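Local coordinates for protein branched-chain-amino-acid aminotransferase (Pseudomonas aeruginosa, PDB 6NST) that probably catalyses the reversible transfer of amino groups between branched-chain amino acids and 2-oxoglutarate, with pyridoxal 5'-phosphate as cofactor, at residues V9-G14 with D78-A83; I225-A230 with E297-W302; F53-H58 with A83-V88. The protein carries 1 engineered substitution. All blocks are in the same frame, centred on the assembly; numbering follows the deposited sequence.

Contacts 1 and 3 are buried and lie next to each other in the N-terminal part of the fold, their centres about 9 Å apart; both use helix 77-89, and their segments share Ala83, which does its touching in contact 1. Contact 1 presses that helix on strand 9-12 through an indole face, contact 3 packs it against the start of helix 55-68 through leucine and threonine methyls and arginine methylenes. Contact 2 lies nearer the surface and joins helix 220-231 to the segment before the last strand, a threonine methyl touching two aromatic rings obliquely. No hydrogen bond crosses any of the three. Contacts 2 and 3 touch, probably through a hydrogen bond between Trp302 O and Arg54 N.

Contact 1: residues V9-G14 with D78-A83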
loop_
_atom_site.group_PDB
_atom_site.type_symbol
_atom_site.label_atom_id
_atom_site.label_comp_id
_atom_site.label_asym_id
_atom_site.label_seq_id
_atom_site.Cartn_x
_atom_site.Cartn_y
_atom_site.Cartn_z
ATOM N N VAL A 9 -7.483 -1.641 -47.975
ATOM C CA VAL A 9 -8.782 -1.274 -47.432
ATOM C C VAL A 9 -8.785 -1.508 -45.929
ATOM O O VAL A 9 -8.016 -2.307 -45.393
ATOM C CB VAL A 9 -9.936 -2.057 -48.097
ATOM C CG1 VAL A 9 -10.068 -1.666 -49.562
ATOM C CG2 VAL A 9 -9.712 -3.555 -47.958
ATOM N N ILE A 10 -9.672 -0.787 -45.250
ATOM C CA ILE A 10 -9.902 -0.947 -43.821
ATOM C C ILE A 10 -11.401 -1.071 -43.602
ATOM O O ILE A 10 -12.177 -0.267 -44.130
ATOM C CB ILE A 10 -9.333 0.232 -43.007
ATOM C CG1 ILE A 10 -7.812 0.293 -43.140
ATOM C CG2 ILE A 10 -9.739 0.120 -41.545
ATOM C CD1 ILE A 10 -7.196 1.521 -42.507
ATOM N N TRP A 11 -11.807 -2.083 -42.842
ATOM C CA TRP A 11 -13.202 -2.211 -42.443
ATOM C C TRP A 11 -13.540 -1.092 -41.467
ATOM O O TRP A 11 -12.894 -0.953 -40.425
ATOM C CB TRP A 11 -13.446 -3.578 -41.813
ATOM C CG TRP A 11 -14.886 -3.911 -41.581
ATOM C CD1 TRP A 11 -15.721 -4.575 -42.434
ATOM C CD2 TRP A 11 -15.658 -3.618 -40.412
ATOM N NE1 TRP A 11 -16.967 -4.708 -41.870
ATOM C CE2 TRP A 11 -16.955 -4.126 -40.628
ATOM C CE3 TRP A 11 -15.382 -2.970 -39.203
ATOM C CZ2 TRP A 11 -17.969 -4.014 -39.678
ATOM C CZ3 TRP A 11 -16.392 -2.855 -38.266
ATOM C CH2 TRP A 11 -17.668 -3.373 -38.508
ATOM N N TYR A 12 -14.541 -0.287 -41.810
ATOM C CA TYR A 12 -14.864 0.923 -41.055
ATOM C C TYR A 12 -16.384 1.015 -40.949
ATOM O O TYR A 12 -17.053 1.441 -41.896
ATOM C CB TYR A 12 -14.272 2.153 -41.733
ATOM C CG TYR A 12 -14.195 3.404 -40.880
ATOM C CD1 TYR A 12 -14.925 3.527 -39.705
ATOM C CD2 TYR A 12 -13.392 4.469 -41.264
ATOM C CE1 TYR A 12 -14.848 4.674 -38.936
ATOM C CE2 TYR A 12 -13.312 5.616 -40.504
ATOM C CZ TYR A 12 -14.040 5.715 -39.340
ATOM O OH TYR A 12 -13.956 6.861 -38.584
ATOM N N ASP A 13 -16.917 0.605 -39.797
ATOM C CA ASP A 13 -18.331 0.762 -39.458
ATOM C C ASP A 13 -19.241 0.098 -40.496
ATOM O O ASP A 13 -20.138 0.721 -41.070
ATOM C CB ASP A 13 -18.687 2.243 -39.281
ATOM C CG ASP A 13 -18.050 2.855 -38.048
ATOM O OD1 ASP A 13 -17.395 2.116 -37.284
ATOM O OD2 ASP A 13 -18.206 4.075 -37.841
ATOM N N GLY A 14 -19.009 -1.195 -40.714
ATOM C CA GLY A 14 -19.862 -1.995 -41.565
ATOM C C GLY A 14 -19.452 -2.063 -43.020
ATOM O O GLY A 14 -19.986 -2.901 -43.758
ATOM N N ASP A 78 -20.405 -12.190 -34.627
ATOM C CA ASP A 78 -20.332 -12.820 -35.942
ATOM C C ASP A 78 -19.932 -11.814 -37.015
ATOM O O ASP A 78 -19.191 -12.154 -37.945
ATOM C CB ASP A 78 -21.668 -13.474 -36.294
ATOM C CG ASP A 78 -21.619 -14.229 -37.610
ATOM O OD1 ASP A 78 -20.984 -15.302 -37.659
ATOM O OD2 ASP A 78 -22.216 -13.748 -38.596
ATOM N N GLU A 79 -20.410 -10.572 -36.905
ATOM C CA GLU A 79 -19.991 -9.543 -37.853
ATOM C C GLU A 79 -18.519 -9.198 -37.674
ATOM O O GLU A 79 -17.796 -9.012 -38.660
ATOM C CB GLU A 79 -20.852 -8.294 -37.694
ATOM C CG GLU A 79 -22.337 -8.533 -37.862
ATOM C CD GLU A 79 -23.131 -7.247 -37.821
ATOM O OE1 GLU A 79 -23.095 -6.494 -38.816
ATOM O OE2 GLU A 79 -23.775 -6.979 -36.785
ATOM N N ILE A 80 -18.058 -9.110 -36.424
ATOM C CA ILE A 80 -16.663 -8.768 -36.171
ATOM C C ILE A 80 -15.743 -9.884 -36.648
ATOM O O ILE A 80 -14.698 -9.625 -37.259
ATOM C CB ILE A 80 -16.451 -8.451 -34.679
ATOM C CG1 ILE A 80 -17.250 -7.209 -34.289
ATOM C CG2 ILE A 80 -14.977 -8.242 -34.382
ATOM C CD1 ILE A 80 -16.940 -5.997 -35.143
ATOM N N ASN A 81 -16.114 -11.142 -36.383
ATOM C CA ASN A 81 -15.337 -12.263 -36.902
ATOM C C ASN A 81 -15.270 -12.222 -38.423
ATOM O O ASN A 81 -14.205 -12.444 -39.013
ATOM C CB ASN A 81 -15.938 -13.590 -36.435
ATOM C CG ASN A 81 -15.824 -13.791 -34.939
ATOM O OD1 ASN A 81 -14.732 -13.984 -34.411
ATOM N ND2 ASN A 81 -16.958 -13.766 -34.250
ATOM N N GLU A 82 -16.397 -11.932 -39.072
ATOM C CA GLU A 82 -16.415 -11.856 -40.527
ATOM C C GLU A 82 -15.623 -10.652 -41.026
ATOM O O GLU A 82 -14.913 -10.742 -42.034
ATOM C CB GLU A 82 -17.858 -11.799 -41.026
ATOM C CG GLU A 82 -18.076 -12.470 -42.370
ATOM C CD GLU A 82 -17.851 -13.969 -42.315
ATOM O OE1 GLU A 82 -18.061 -14.567 -41.237
ATOM O OE2 GLU A 82 -17.462 -14.550 -43.351
ATOM N N ALA A 83 -15.729 -9.518 -40.330
ATOM C CA ALA A 83 -14.987 -8.331 -40.739
ATOM C C ALA A 83 -13.490 -8.517 -40.536
ATOM O O ALA A 83 -12.685 -8.033 -41.339
ATOM C CB ALA A 83 -15.484 -7.109 -39.969
#
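Trp11 on strand 9-12 presents one face of its indole to the methyl of Ala83 on helix 77-89. At CB the chain turns CG away from the backbone nitrogen (chi1 -170°), which carries the ring out from the strand toward the helix. Trp11 NE1 and CE2 both come to 3.4 Å from Ala83 CB, and CG, CD1 and CD2 of the same indole lie only slightly farther from that carbon. The methyl therefore stands over the pyrrole half: Ala83 CB is 3.3 Å from the centroid of the five-membered ring of Trp11 and only 6° off its normal, a CH-pi contact. Alanine suits this place because a single methyl lets the flat ring lie close to the helix. Beyond CE2 the benzo half moves off the methyl, and at its far end Trp11 CH2 meets Ile80 CD1 at 4.3 Å, an oblique approach by a side chain that starts away from the strand and bends back at its end. The chain turning after the strand brings the backbone nitrogens of Asp13 and Gly14 above the rim of the opposite face of the indole, while Tyr75 meets the ring edge-to-face. Helix 77-89 thus rests on the antiparallel sheet, Ala83 also touching Ile122 of the neighbouring strand 118-126, while Ile80 reaches Thr59 and Phe63 of helix 55-68.

Contact 2: residues I225-A230 with E297-W302; sequences ILTLAA and EAHAEW
The two backbones keep well apart where Thr227 faces His299, their CA atoms 10.6 Å from each other, so a helix and a loop ending in a short 3-10 segment meet by side chains alone. In this class-IV aminotransferase, helix 220-231 packs beside the mixed sheet of the C-terminal half, and segment 297-302 is the last part of the connection from helix 279-292 to strand 303-305, which returns to the edge of the N-terminal sheet. His299 has left-handed backbone angles (phi 57°, psi 60°), and Trp302 N is hydrogen-bonded to the carbonyl oxygen of His299; this turn lets both aromatic side chains extend toward the helix. Trp302 CZ3 lies 3.7 Å above the imidazole plane of His299, toward its rim. Thr227 meets this pair head-on from the helix. Its methyl CG2, set anti to the backbone nitrogen, touches Trp302 CH2 at 3.8 Å and His299 CE1 at 4.0 Å, approaching each ring obliquely. A threonine fits here because its two branches divide the work: the methyl offers an apolar surface to the rings while the hydroxyl turns to its own helix. The histidine is fixed further by NE2, which is hydrogen-bonded to OE2 of Glu231 on the same helix, a second link between the two elements. Arg54 forms a cation-pi contact with Trp302, and Leu291 of helix 279-292 packs on both rings. On the helix side, Thr227 OG1 is hydrogen-bonded to the carbonyl oxygen of Asn223, one turn earlier.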
loop_
_atom_site.group_PDB
_atom_site.type_symbol
_atom_site.label_atom_id
_atom_site.label_comp_id
_atom_site.label_asym_id
_atom_site.label_seq_id
_atom_site.Cartn_x
_atom_site.Cartn_y
_atom_site.Cartn_z
ATOM N N ILE A 225 -0.193 -21.249 -24.098
ATOM C CA ILE A 225 0.989 -21.913 -23.557
ATOM C C ILE A 225 0.603 -22.828 -22.400
ATOM O O ILE A 225 1.146 -23.931 -22.261
ATOM C CB ILE A 225 2.052 -20.873 -23.148
ATOM C CG1 ILE A 225 3.077 -20.682 -24.269
ATOM C CG2 ILE A 225 2.770 -21.296 -21.876
ATOM C CD1 ILE A 225 2.504 -20.167 -25.566
ATOM N N LEU A 226 -0.351 -22.402 -21.564
ATOM C CA LEU A 226 -0.844 -23.279 -20.505
ATOM C C LEU A 226 -1.436 -24.555 -21.091
ATOM O O LEU A 226 -1.258 -25.646 -20.536
ATOM C CB LEU A 226 -1.892 -22.563 -19.647
ATOM C CG LEU A 226 -1.625 -21.174 -19.053
ATOM C CD1 LEU A 226 -2.620 -20.872 -17.937
ATOM C CD2 LEU A 226 -0.199 -21.018 -18.560
ATOM N N THR A 227 -2.142 -24.435 -22.218
ATOM C CA THR A 227 -2.669 -25.610 -22.904
ATOM C C THR A 227 -1.543 -26.457 -23.484
ATOM O O THR A 227 -1.521 -27.681 -23.316
ATOM C CB THR A 227 -3.634 -25.179 -24.009
ATOM O OG1 THR A 227 -4.714 -24.428 -23.439
ATOM C CG2 THR A 227 -4.188 -26.394 -24.740
ATOM N N LEU A 228 -0.593 -25.815 -24.172
ATOM C CA LEU A 228 0.501 -26.555 -24.793
ATOM C C LEU A 228 1.418 -27.178 -23.747
ATOM O O LEU A 228 1.896 -28.303 -23.930
ATOM C CB LEU A 228 1.296 -25.638 -25.723
ATOM C CG LEU A 228 0.596 -25.150 -26.994
ATOM C CD1 LEU A 228 1.501 -24.206 -27.769
ATOM C CD2 LEU A 228 0.169 -26.322 -27.867
ATOM N N ALA A 229 1.681 -26.464 -22.648
ATOM C CA ALA A 229 2.521 -27.027 -21.596
ATOM C C ALA A 229 1.885 -28.274 -20.998
ATOM O O ALA A 229 2.578 -29.259 -20.715
ATOM C CB ALA A 229 2.786 -25.984 -20.510
ATOM N N ALA A 230 0.564 -28.251 -20.805
ATOM C CA ALA A 230 -0.132 -29.435 -20.313
ATOM C C ALA A 230 -0.065 -30.575 -21.322
ATOM O O ALA A 230 0.119 -31.737 -20.942
ATOM C CB ALA A 230 -1.584 -29.089 -19.987
ATOM N N GLU A 297 -1.908 -30.324 -37.148
ATOM C CA GLU A 297 -3.332 -30.219 -37.439
ATOM C C GLU A 297 -4.196 -30.168 -36.184
ATOM O O GLU A 297 -5.417 -30.021 -36.299
ATOM C CB GLU A 297 -3.768 -31.388 -38.328
ATOM C CG GLU A 297 -4.967 -31.084 -39.212
ATOM C CD GLU A 297 -5.243 -32.187 -40.211
ATOM O OE1 GLU A 297 -4.421 -33.122 -40.307
ATOM O OE2 GLU A 297 -6.282 -32.119 -40.901
ATOM N N ALA A 298 -3.602 -30.275 -34.999
ATOM C CA ALA A 298 -4.376 -30.214 -33.767
ATOM C C ALA A 298 -4.954 -28.818 -33.559
ATOM O O ALA A 298 -4.424 -27.821 -34.060
ATOM C CB ALA A 298 -3.508 -30.604 -32.572
ATOM N N HIS A 299 -6.056 -28.761 -32.808
ATOM C CA HIS A 299 -6.757 -27.514 -32.494
ATOM C C HIS A 299 -7.177 -26.780 -33.771
ATOM O O HIS A 299 -6.782 -25.638 -34.027
ATOM C CB HIS A 299 -5.900 -26.611 -31.598
ATOM C CG HIS A 299 -5.569 -27.210 -30.266
ATOM N ND1 HIS A 299 -6.430 -27.159 -29.191
ATOM C CD2 HIS A 299 -4.463 -27.860 -29.832
ATOM C CE1 HIS A 299 -5.873 -27.760 -28.154
ATOM N NE2 HIS A 299 -4.679 -28.194 -28.516
ATOM N N ALA A 300 -8.000 -27.462 -34.575
ATOM C CA ALA A 300 -8.448 -26.885 -35.840
ATOM C C ALA A 300 -9.353 -25.680 -35.625
ATOM O O ALA A 300 -9.380 -24.770 -36.462
ATOM C CB ALA A 300 -9.165 -27.942 -36.679
ATOM N N GLU A 301 -10.099 -25.652 -34.518
ATOM C CA GLU A 301 -10.965 -24.518 -34.220
ATOM C C GLU A 301 -10.184 -23.254 -33.888
ATOM O O GLU A 301 -10.777 -22.170 -33.862
ATOM C CB GLU A 301 -11.908 -24.862 -33.064
ATOM C CG GLU A 301 -11.223 -25.048 -31.713
ATOM C CD GLU A 301 -10.509 -26.383 -31.582
ATOM O OE1 GLU A 301 -10.631 -27.222 -32.501
ATOM O OE2 GLU A 301 -9.825 -26.594 -30.557
ATOM N N TRP A 302 -8.881 -23.359 -33.640
ATOM C CA TRP A 302 -8.051 -22.199 -33.349
ATOM C C TRP A 302 -7.451 -21.569 -34.600
ATOM O O TRP A 302 -6.771 -20.545 -34.494
ATOM C CB TRP A 302 -6.932 -22.585 -32.371
ATOM C CG TRP A 302 -7.420 -22.829 -30.971
ATOM C CD1 TRP A 302 -8.702 -22.697 -30.514
ATOM C CD2 TRP A 302 -6.635 -23.244 -29.846
ATOM N NE1 TRP A 302 -8.763 -23.003 -29.177
ATOM C CE2 TRP A 302 -7.508 -23.342 -28.742
ATOM C CE3 TRP A 302 -5.281 -23.541 -29.664
ATOM C CZ2 TRP A 302 -7.069 -23.726 -27.475
ATOM C CZ3 TRP A 302 -4.848 -23.923 -28.405
ATOM C CH2 TRP A 302 -5.739 -24.011 -27.328
#

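Contact 3: residues F53-H58 with A83-V88; sequences FRLQAH and ATRAAV
The first turn of helix 55-68 packs on the middle of helix 77-89 where Leu55 reaches Thr84 and Arg85. Leu55 is the residue right after the N-cap, Arg54, and its CB is directed toward the other helix; CG lies anti to the backbone nitrogen (chi1 175°), so that the fork of the two methyls is carried forward to meet two successive residues. One branch lies beside Thr84, whose side chain runs antiparallel to that of the leucine, and Leu55 CD1 comes within 3.7 Å of Thr84 CG2. The other branch lies across the aliphatic part of Arg85: Leu55 CD2 is 3.9 Å from Arg85 CG, with the leucine side chain nearly perpendicular to that of the arginine. These helices belong to the N-terminal half of the class-IV aminotransferase fold, and helix 77-89 lies against its antiparallel sheet, with Thr84 also touching Ile122 of strand 118-126. A leucine suits the buried position, since its forked end can cover two neighbours and asks for no polar partner. Thr84 fits because its hydroxyl is satisfied within its own helix, OG1 being hydrogen-bonded to Ile80 O, which leaves the methyl to face the leucine. In Arg85 the methylenes do the packing while the chain bends at chi3 (65°) and takes the guanidinium group onward: NE is hydrogen-bonded to the carbonyl oxygen of Leu305, on the last strand, and NH1 forms a salt bridge with Glu82 OE2.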
loop_
_atom_site.group_PDB
_atom_site.type_symbol
_atom_site.label_atom_id
_atom_site.label_comp_id
_atom_site.label_asym_id
_atom_site.label_seq_id
_atom_site.Cartn_x
_atom_site.Cartn_y
_atom_site.Cartn_z
ATOM N N PHE A 53 -5.444 -16.938 -36.034
ATOM C CA PHE A 53 -5.229 -17.779 -34.865
ATOM C C PHE A 53 -6.137 -17.324 -33.730
ATOM O O PHE A 53 -6.031 -16.184 -33.261
ATOM C CB PHE A 53 -3.767 -17.745 -34.426
ATOM C CG PHE A 53 -3.477 -18.625 -33.248
ATOM C CD1 PHE A 53 -3.532 -20.004 -33.369
ATOM C CD2 PHE A 53 -3.155 -18.078 -32.020
ATOM C CE1 PHE A 53 -3.270 -20.820 -32.287
ATOM C CE2 PHE A 53 -2.890 -18.889 -30.933
ATOM C CZ PHE A 53 -2.948 -20.261 -31.066
ATOM N N ARG A 54 -7.019 -18.221 -33.291
ATOM C CA ARG A 54 -7.963 -17.975 -32.203
ATOM C C ARG A 54 -8.740 -16.679 -32.433
ATOM O O ARG A 54 -8.703 -15.738 -31.637
ATOM C CB ARG A 54 -7.248 -17.965 -30.851
ATOM C CG ARG A 54 -6.453 -19.230 -30.586
ATOM C CD ARG A 54 -6.201 -19.430 -29.105
ATOM N NE ARG A 54 -7.430 -19.737 -28.382
ATOM C CZ ARG A 54 -7.480 -20.062 -27.094
ATOM N NH1 ARG A 54 -6.366 -20.126 -26.379
ATOM N NH2 ARG A 54 -8.645 -20.327 -26.520
ATOM N N LEU A 55 -9.447 -16.650 -33.564
ATOM C CA LEU A 55 -10.286 -15.502 -33.884
ATOM C C LEU A 55 -11.363 -15.295 -32.824
ATOM O O LEU A 55 -11.642 -14.158 -32.425
ATOM C CB LEU A 55 -10.916 -15.689 -35.262
ATOM C CG LEU A 55 -11.915 -14.617 -35.692
ATOM C CD1 LEU A 55 -11.261 -13.245 -35.677
ATOM C CD2 LEU A 55 -12.492 -14.929 -37.065
ATOM N N GLN A 56 -11.965 -16.386 -32.347
ATOM C CA GLN A 56 -13.068 -16.277 -31.398
ATOM C C GLN A 56 -12.605 -15.698 -30.066
ATOM O O GLN A 56 -13.291 -14.853 -29.478
ATOM C CB GLN A 56 -13.717 -17.648 -31.197
ATOM C CG GLN A 56 -14.839 -17.683 -30.164
ATOM C CD GLN A 56 -16.111 -16.999 -30.638
ATOM O OE1 GLN A 56 -16.195 -16.526 -31.773
ATOM N NE2 GLN A 56 -17.112 -16.947 -29.765
ATOM N N ALA A 57 -11.440 -16.134 -29.577
ATOM C CA ALA A 57 -10.953 -15.653 -28.288
ATOM C C ALA A 57 -10.636 -14.164 -28.335
ATOM O O ALA A 57 -10.849 -13.447 -27.349
ATOM C CB ALA A 57 -9.722 -16.450 -27.857
ATOM N N HIS A 58 -10.128 -13.678 -29.467
ATOM C CA HIS A 58 -9.820 -12.257 -29.572
ATOM C C HIS A 58 -11.089 -11.429 -29.726
ATOM O O HIS A 58 -11.183 -10.321 -29.183
ATOM C CB HIS A 58 -8.854 -12.016 -30.732
ATOM C CG HIS A 58 -7.450 -12.442 -30.437
ATOM N ND1 HIS A 58 -6.572 -11.659 -29.718
ATOM C CD2 HIS A 58 -6.777 -13.576 -30.746
ATOM C CE1 HIS A 58 -5.416 -12.289 -29.604
ATOM N NE2 HIS A 58 -5.514 -13.455 -30.218
ATOM N N ALA A 83 -15.729 -9.518 -40.330
ATOM C CA ALA A 83 -14.987 -8.331 -40.739
ATOM C C ALA A 83 -13.490 -8.517 -40.536
ATOM O O ALA A 83 -12.685 -8.033 -41.339
ATOM C CB ALA A 83 -15.484 -7.109 -39.969
ATOM N N THR A 84 -13.099 -9.211 -39.465
ATOM C CA THR A 84 -11.681 -9.461 -39.226
ATOM C C THR A 84 -11.079 -10.300 -40.346
ATOM O O THR A 84 -9.958 -10.037 -40.797
ATOM C CB THR A 84 -11.491 -10.147 -37.875
ATOM O OG1 THR A 84 -12.170 -9.394 -36.863
ATOM C CG2 THR A 84 -10.013 -10.235 -37.526
ATOM N N ARG A 85 -11.816 -11.309 -40.813
ATOM C CA ARG A 85 -11.351 -12.102 -41.947
ATOM C C ARG A 85 -11.317 -11.271 -43.225
ATOM O O ARG A 85 -10.399 -11.413 -44.039
ATOM C CB ARG A 85 -12.239 -13.334 -42.117
ATOM C CG ARG A 85 -12.218 -14.264 -40.909
ATOM C CD ARG A 85 -13.392 -15.233 -40.900
ATOM N NE ARG A 85 -13.347 -16.176 -42.013
ATOM C CZ ARG A 85 -14.088 -16.071 -43.113
ATOM N NH1 ARG A 85 -14.937 -15.062 -43.248
ATOM N NH2 ARG A 85 -13.980 -16.977 -44.075
ATOM N N ALA A 86 -12.301 -10.387 -43.410
ATOM C CA ALA A 86 -12.321 -9.547 -44.604
ATOM C C ALA A 86 -11.135 -8.592 -44.632
ATOM O O ALA A 86 -10.559 -8.342 -45.698
ATOM C CB ALA A 86 -13.637 -8.772 -44.683
ATOM N N ALA A 87 -10.754 -8.049 -43.471
ATOM C CA ALA A 87 -9.619 -7.133 -43.419
ATOM C C ALA A 87 -8.341 -7.794 -43.917
ATOM O O ALA A 87 -7.484 -7.124 -44.506
ATOM C CB ALA A 87 -9.427 -6.610 -41.995
ATOM N N VAL A 88 -8.200 -9.098 -43.698
ATOM C CA VAL A 88 -7.041 -9.838 -44.186
ATOM C C VAL A 88 -7.231 -10.273 -45.634
ATOM O O VAL A 88 -6.326 -10.121 -46.457
ATOM C CB VAL A 88 -6.770 -11.044 -43.266
ATOM C CG1 VAL A 88 -5.597 -11.857 -43.785
ATOM C CG2 VAL A 88 -6.514 -10.575 -41.848
#